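Local structure of tyrosine phosphatase (Orf virus, 5NCR) at residues V116-G125 and A160-L171. The protein removes phosphate from tyrosine and, having triple substrate specificity, from other substrates too, and probably helps the virus to block host STAT1 and interferon signalling. The protein carries 2 engineered substitutions. Numbering follows the deposited sequence.
Sequences VNRSGAAAMG and AFLENANFRYQL. With PO4 (phosphate ion), chain D; SO4 (sulfate ion), chain E.
Phe167 turns the edge of its ring to the start of helix 118-134: CD2 lies 3.5 Å from Asn117 O, and CE2 lies 3.7 Å from Arg118 CG. Asn164 ND2 lies over one face of this ring, 3.6 Å above its centre; that amide nitrogen is hydrogen-bonded to Asp81 OD1 and Asp82 O, while OD1 caps helix 165-177 by accepting from Phe167 N. The Phe161 ring carries Leu162 CB on one face and meets Met124 at its edge, a Met-aromatic contact with SD 3.8 Å from CE2. Met124 bends at chi2 (65°), bringing its polarisable sulfur to the rim of the ring. Glycine suits position 120 because a beta carbon there would run into Val116 O; its absence also lets Phe161 CE1 lie against the backbone.

Residues 116-118 close the phosphate-binding loop (P-loop) of the protein tyrosine phosphatase fold, here occupied by a phosphate ion. The backbone N-H groups of Val116, Asn117 and Arg118 donate to it, and Arg118, bent at chi3 (-79°), lays its guanidinium edge-on, with NE 2.8 Å from PO4 O4 and NH2 on O1. Its other edge holds a sulfate, as suits a planar, multidentate cation.

Behind the loop, Leu162 N donates to Val116 O at 3.0 Å, from 53° out of the carbonyl plane. Glu163 folds back so that OE2 accepts from Phe161 N at 2.7 Å while pairing with Arg155, and its CG touches Val116 CG1. Small Ala121 admits Leu162 CD1 and Leu171 CD1 together between the nearly parallel helices, and Leu162 CD2 packs 3.6 Å from Met124 CB.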
ATOM      1  N   VAL B 116      -6.921 -11.008  18.279  1.00 21.14           N
ATOM      2  CA  VAL B 116      -6.456 -10.726  16.924  1.00 20.64           C
ATOM      3  C   VAL B 116      -7.523 -10.139  16.000  1.00 22.55           C
ATOM      4  O   VAL B 116      -7.340  -9.017  15.525  1.00 20.55           O
ATOM      5  CB  VAL B 116      -5.781 -11.982  16.273  1.00 23.09           C
ATOM      6  CG1 VAL B 116      -5.393 -11.724  14.806  1.00 21.81           C
ATOM      7  CG2 VAL B 116      -4.581 -12.466  17.086  1.00 22.68           C
ATOM      8  N   ASN B 117      -8.587 -10.907  15.697  1.00 20.67           N
ATOM      9  CA  ASN B 117      -9.533 -10.523  14.660  1.00 20.93           C
ATOM     10  C   ASN B 117     -10.780  -9.746  15.084  1.00 24.72           C
ATOM     11  O   ASN B 117     -10.985  -8.668  14.553  1.00 21.91           O
ATOM     12  CB  ASN B 117      -9.944 -11.743  13.855  1.00 20.37           C
ATOM     13  CG  ASN B 117      -8.788 -12.356  13.120  1.00 27.03           C
ATOM     14  OD1 ASN B 117      -8.504 -13.519  13.299  1.00 28.39           O
ATOM     15  ND2 ASN B 117      -8.085 -11.626  12.294  1.00 21.25           N
ATOM     16  N   ARG B 118     -11.613 -10.276  15.987  1.00 23.85           N
ATOM     17  CA  ARG B 118     -12.849  -9.570  16.386  1.00 24.15           C
ATOM     18  C   ARG B 118     -12.542  -8.278  17.132  1.00 26.55           C
ATOM     19  O   ARG B 118     -12.971  -7.206  16.697  1.00 25.64           O
ATOM     20  CB  ARG B 118     -13.798 -10.505  17.157  1.00 22.02           C
ATOM     21  CG  ARG B 118     -14.234 -11.697  16.295  1.00 25.81           C
ATOM     22  CD  ARG B 118     -14.793 -12.845  17.083  1.00 24.13           C
ATOM     23  NE  ARG B 118     -13.749 -13.651  17.702  1.00 28.48           N
ATOM     24  CZ  ARG B 118     -13.967 -14.713  18.472  1.00 32.25           C
ATOM     25  NH1 ARG B 118     -15.205 -15.126  18.708  1.00 22.32           N
ATOM     26  NH2 ARG B 118     -12.954 -15.361  19.017  1.00 19.18           N
ATOM     27  N   SER B 119     -11.700  -8.375  18.163  1.00 23.33           N
ATOM     28  CA  SER B 119     -11.260  -7.231  18.954  1.00 22.05           C
ATOM     29  C   SER B 119     -10.329  -6.337  18.144  1.00 23.06           C
ATOM     30  O   SER B 119     -10.380  -5.116  18.304  1.00 21.91           O
ATOM     31  CB  SER B 119     -10.600  -7.687  20.251  1.00 22.25           C
ATOM     32  OG  SER B 119      -9.510  -8.546  19.960  1.00 24.62           O
ATOM     33  N   GLY B 120      -9.476  -6.943  17.312  1.00 20.64           N
ATOM     34  CA  GLY B 120      -8.589  -6.211  16.420  1.00 21.52           C
ATOM     35  C   GLY B 120      -9.407  -5.329  15.472  1.00 25.07           C
ATOM     36  O   GLY B 120      -9.075  -4.161  15.282  1.00 21.90           O
ATOM     37  N   ALA B 121     -10.543  -5.855  14.936  1.00 23.07           N
ATOM     38  CA  ALA B 121     -11.421  -5.072  14.050  1.00 22.65           C
ATOM     39  C   ALA B 121     -12.031  -3.869  14.766  1.00 22.13           C
ATOM     40  O   ALA B 121     -12.025  -2.765  14.230  1.00 19.13           O
ATOM     41  CB  ALA B 121     -12.508  -5.958  13.451  1.00 24.12           C
ATOM     42  N   ALA B 122     -12.425  -4.058  16.015  1.00 20.99           N
ATOM     43  CA  ALA B 122     -12.955  -2.984  16.865  1.00 21.33           C
ATOM     44  C   ALA B 122     -11.860  -1.936  17.104  1.00 21.55           C
ATOM     45  O   ALA B 122     -12.110  -0.737  16.946  1.00 21.06           O
ATOM     46  CB  ALA B 122     -13.406  -3.567  18.193  1.00 21.78           C
ATOM     47  N   ALA B 123     -10.637  -2.413  17.425  1.00 16.73           N
ATOM     48  CA  ALA B 123      -9.455  -1.592  17.660  1.00 17.47           C
ATOM     49  C   ALA B 123      -9.120  -0.728  16.404  1.00 18.90           C
ATOM     50  O   ALA B 123      -8.929   0.471  16.523  1.00 18.94           O
ATOM     51  CB  ALA B 123      -8.281  -2.488  18.005  1.00 19.11           C
ATOM     52  N   MET B 124      -9.085  -1.344  15.222  1.00 15.26           N
ATOM     53  CA  MET B 124      -8.816  -0.668  13.949  1.00 14.00           C
ATOM     54  C   MET B 124      -9.881   0.369  13.671  1.00 20.31           C
ATOM     55  O   MET B 124      -9.549   1.518  13.356  1.00 19.98           O
ATOM     56  CB  MET B 124      -8.756  -1.687  12.797  1.00 15.95           C
ATOM     57  CG  MET B 124      -8.129  -1.118  11.529  1.00 19.13           C
ATOM     58  SD  MET B 124      -6.366  -0.674  11.751  1.00 24.41           S
ATOM     59  CE  MET B 124      -6.184   0.502  10.384  1.00 21.99           C
ATOM     60  N   GLY B 125     -11.152  -0.027  13.836  1.00 16.75           N
ATOM     61  CA  GLY B 125     -12.268   0.888  13.634  1.00 17.15           C
ATOM     62  C   GLY B 125     -12.170   2.103  14.532  1.00 22.08           C
ATOM     63  O   GLY B 125     -12.300   3.234  14.065  1.00 23.45           O
ATOM     64  N   ALA B 160       0.158 -10.535  15.425  1.00 23.52           N
ATOM     65  CA  ALA B 160      -1.032 -10.916  14.683  1.00 22.91           C
ATOM     66  C   ALA B 160      -2.073  -9.886  15.002  1.00 24.45           C
ATOM     67  O   ALA B 160      -2.314  -9.590  16.185  1.00 24.34           O
ATOM     68  CB  ALA B 160      -1.514 -12.282  15.110  1.00 24.39           C
ATOM     69  N   PHE B 161      -2.679  -9.318  13.955  1.00 19.52           N
ATOM     70  CA  PHE B 161      -3.676  -8.271  14.119  1.00 19.47           C
ATOM     71  C   PHE B 161      -4.539  -8.189  12.891  1.00 23.36           C
ATOM     72  O   PHE B 161      -4.019  -7.943  11.806  1.00 25.27           O
ATOM     73  CB  PHE B 161      -2.980  -6.907  14.400  1.00 19.97           C
ATOM     74  CG  PHE B 161      -3.911  -5.709  14.376  1.00 18.92           C
ATOM     75  CD1 PHE B 161      -4.797  -5.476  15.419  1.00 18.64           C
ATOM     76  CD2 PHE B 161      -3.872  -4.799  13.319  1.00 20.16           C
ATOM     77  CE1 PHE B 161      -5.661  -4.368  15.392  1.00 19.16           C
ATOM     78  CE2 PHE B 161      -4.714  -3.680  13.304  1.00 21.30           C
ATOM     79  CZ  PHE B 161      -5.619  -3.482  14.327  1.00 17.80           C
ATOM     80  N   LEU B 162      -5.850  -8.377  13.050  1.00 21.24           N
ATOM     81  CA  LEU B 162      -6.809  -8.216  11.962  1.00 21.06           C
ATOM     82  C   LEU B 162      -6.418  -8.971  10.678  1.00 25.19           C
ATOM     83  O   LEU B 162      -6.312  -8.401   9.591  1.00 26.98           O
ATOM     84  CB  LEU B 162      -6.986  -6.706  11.744  1.00 20.57           C
ATOM     85  CG  LEU B 162      -8.135  -6.187  10.886  1.00 25.42           C
ATOM     86  CD1 LEU B 162      -9.481  -6.806  11.256  1.00 25.66           C
ATOM     87  CD2 LEU B 162      -8.161  -4.690  10.962  1.00 24.54           C
ATOM     88  N   GLU B 163      -6.153 -10.259  10.842  1.00 22.35           N
ATOM     89  CA  GLU B 163      -5.750 -11.171   9.784  1.00 22.69           C
ATOM     90  C   GLU B 163      -6.958 -11.508   8.922  1.00 28.77           C
ATOM     91  O   GLU B 163      -6.826 -11.716   7.715  1.00 29.82           O
ATOM     92  CB  GLU B 163      -5.109 -12.449  10.395  1.00 24.43           C
ATOM     93  CG  GLU B 163      -3.979 -12.166  11.393  1.00 28.05           C
ATOM     94  CD  GLU B 163      -2.797 -11.406  10.830  1.00 39.53           C
ATOM     95  OE1 GLU B 163      -2.437 -11.683   9.669  1.00 33.43           O
ATOM     96  OE2 GLU B 163      -2.254 -10.516  11.524  1.00 28.98           O
ATOM     97  N   ASN B 164      -8.142 -11.538   9.546  1.00 24.08           N
ATOM     98  CA  ASN B 164      -9.422 -11.796   8.908  1.00 24.63           C
ATOM     99  C   ASN B 164      -9.647 -10.714   7.821  1.00 27.27           C
ATOM    100  O   ASN B 164      -9.889  -9.541   8.133  1.00 23.96           O
ATOM    101  CB  ASN B 164     -10.539 -11.770   9.961  1.00 27.30           C
ATOM    102  CG  ASN B 164     -11.889 -12.152   9.441  1.00 35.32           C
ATOM    103  OD1 ASN B 164     -12.321 -11.723   8.389  1.00 25.26           O
ATOM    104  ND2 ASN B 164     -12.595 -12.973  10.167  1.00 24.26           N
ATOM    105  N   ALA B 165      -9.495 -11.131   6.549  1.00 24.34           N
ATOM    106  CA  ALA B 165      -9.639 -10.295   5.354  1.00 22.85           C
ATOM    107  C   ALA B 165     -11.059  -9.751   5.206  1.00 24.67           C
ATOM    108  O   ALA B 165     -11.213  -8.618   4.795  1.00 23.62           O
ATOM    109  CB  ALA B 165      -9.247 -11.080   4.122  1.00 24.28           C
ATOM    110  N   ASN B 166     -12.087 -10.525   5.612  1.00 21.97           N
ATOM    111  CA  ASN B 166     -13.500 -10.130   5.585  1.00 22.60           C
ATOM    112  C   ASN B 166     -13.735  -8.873   6.438  1.00 25.79           C
ATOM    113  O   ASN B 166     -14.326  -7.899   5.961  1.00 25.71           O
ATOM    114  CB  ASN B 166     -14.401 -11.308   6.036  1.00 21.07           C
ATOM    115  CG  ASN B 166     -15.811 -10.964   6.502  1.00 36.85           C
ATOM    116  OD1 ASN B 166     -16.258 -11.388   7.581  1.00 31.20           O
ATOM    117  ND2 ASN B 166     -16.553 -10.226   5.701  1.00 22.20           N
ATOM    118  N   PHE B 167     -13.223  -8.883   7.667  1.00 22.88           N
ATOM    119  CA  PHE B 167     -13.338  -7.788   8.622  1.00 20.89           C
ATOM    120  C   PHE B 167     -12.513  -6.608   8.144  1.00 20.03           C
ATOM    121  O   PHE B 167     -12.976  -5.474   8.236  1.00 18.36           O
ATOM    122  CB  PHE B 167     -12.823  -8.224  10.016  1.00 21.98           C
ATOM    123  CG  PHE B 167     -13.639  -9.244  10.785  1.00 24.66           C
ATOM    124  CD1 PHE B 167     -14.850  -9.729  10.273  1.00 28.18           C
ATOM    125  CD2 PHE B 167     -13.212  -9.706  12.030  1.00 25.51           C
ATOM    126  CE1 PHE B 167     -15.596 -10.682  10.981  1.00 30.07           C
ATOM    127  CE2 PHE B 167     -13.961 -10.659  12.734  1.00 28.66           C
ATOM    128  CZ  PHE B 167     -15.150 -11.133  12.209  1.00 27.62           C
ATOM    129  N   ARG B 168     -11.269  -6.869   7.695  1.00 17.62           N
ATOM    130  CA  ARG B 168     -10.364  -5.820   7.234  1.00 17.97           C
ATOM    131  C   ARG B 168     -10.969  -5.110   6.027  1.00 21.21           C
ATOM    132  O   ARG B 168     -10.893  -3.894   5.969  1.00 22.68           O
ATOM    133  CB  ARG B 168      -8.973  -6.384   6.926  1.00 18.14           C
ATOM    134  CG  ARG B 168      -7.834  -5.377   7.146  1.00 26.61           C
ATOM    135  CD  ARG B 168      -6.457  -6.038   7.149  1.00 20.71           C
ATOM    136  NE  ARG B 168      -6.169  -6.673   5.872  1.00 24.64           N
ATOM    137  CZ  ARG B 168      -6.180  -7.978   5.653  1.00 27.65           C
ATOM    138  NH1 ARG B 168      -6.454  -8.821   6.639  1.00 18.69           N
ATOM    139  NH2 ARG B 168      -5.902  -8.454   4.448  1.00 24.18           N
ATOM    140  N   TYR B 169     -11.611  -5.850   5.101  1.00 18.96           N
ATOM    141  CA  TYR B 169     -12.240  -5.260   3.928  1.00 20.47           C
ATOM    142  C   TYR B 169     -13.421  -4.385   4.375  1.00 24.05           C
ATOM    143  O   TYR B 169     -13.542  -3.252   3.913  1.00 24.73           O
ATOM    144  CB  TYR B 169     -12.716  -6.347   2.936  1.00 25.46           C
ATOM    145  CG  TYR B 169     -13.432  -5.790   1.719  1.00 31.65           C
ATOM    146  CD1 TYR B 169     -12.718  -5.246   0.654  1.00 35.16           C
ATOM    147  CD2 TYR B 169     -14.820  -5.820   1.632  1.00 34.74           C
ATOM    148  CE1 TYR B 169     -13.370  -4.754  -0.480  1.00 39.60           C
ATOM    149  CE2 TYR B 169     -15.483  -5.329   0.505  1.00 37.91           C
ATOM    150  CZ  TYR B 169     -14.754  -4.790  -0.547  1.00 49.55           C
ATOM    151  OH  TYR B 169     -15.400  -4.313  -1.665  1.00 58.04           O
ATOM    152  N   GLN B 170     -14.273  -4.895   5.300  1.00 20.57           N
ATOM    153  CA  GLN B 170     -15.418  -4.130   5.815  1.00 19.44           C
ATOM    154  C   GLN B 170     -14.962  -2.810   6.478  1.00 21.35           C
ATOM    155  O   GLN B 170     -15.626  -1.793   6.319  1.00 21.80           O
ATOM    156  CB  GLN B 170     -16.246  -4.950   6.797  1.00 20.58           C
ATOM    157  CG  GLN B 170     -17.030  -6.070   6.126  1.00 26.21           C
ATOM    158  CD  GLN B 170     -17.845  -6.809   7.161  1.00 27.64           C
ATOM    159  OE1 GLN B 170     -18.881  -6.346   7.623  1.00 23.13           O
ATOM    160  NE2 GLN B 170     -17.409  -7.967   7.548  1.00 25.02           N
ATOM    161  N   LEU B 171     -13.829  -2.836   7.181  1.00 16.62           N
ATOM    162  CA  LEU B 171     -13.232  -1.652   7.816  1.00 17.57           C
ATOM    163  C   LEU B 171     -12.687  -0.684   6.767  1.00 20.88           C
ATOM    164  O   LEU B 171     -12.888   0.521   6.879  1.00 19.85           O
ATOM    165  CB  LEU B 171     -12.134  -2.062   8.808  1.00 17.64           C
ATOM    166  CG  LEU B 171     -12.610  -2.779  10.080  1.00 21.77           C
ATOM    167  CD1 LEU B 171     -11.463  -3.423  10.789  1.00 22.08           C
ATOM    168  CD2 LEU B 171     -13.287  -1.828  11.035  1.00 21.31           C
TER
HETATM  169  P   PO4 D 201      -9.858 -13.515  17.637  1.00 26.53           P
HETATM  170  O1  PO4 D 201     -10.194 -14.935  18.285  1.00 29.12           O
HETATM  171  O2  PO4 D 201      -8.891 -13.698  16.384  1.00 35.54           O
HETATM  172  O3  PO4 D 201      -9.162 -12.565  18.714  1.00 28.14           O
HETATM  173  O4  PO4 D 201     -11.123 -12.835  17.185  1.00 24.85           O
HETATM  174  S   SO4 E 202     -15.378 -18.202  20.430  1.00 51.52           S
HETATM  175  O1  SO4 E 202     -16.005 -19.333  19.719  1.00 53.73           O
HETATM  176  O2  SO4 E 202     -15.045 -18.608  21.804  1.00 50.55           O
HETATM  177  O3  SO4 E 202     -14.155 -17.828  19.687  1.00 51.13           O
HETATM  178  O4  SO4 E 202     -16.307 -17.066  20.483  1.00 49.45           O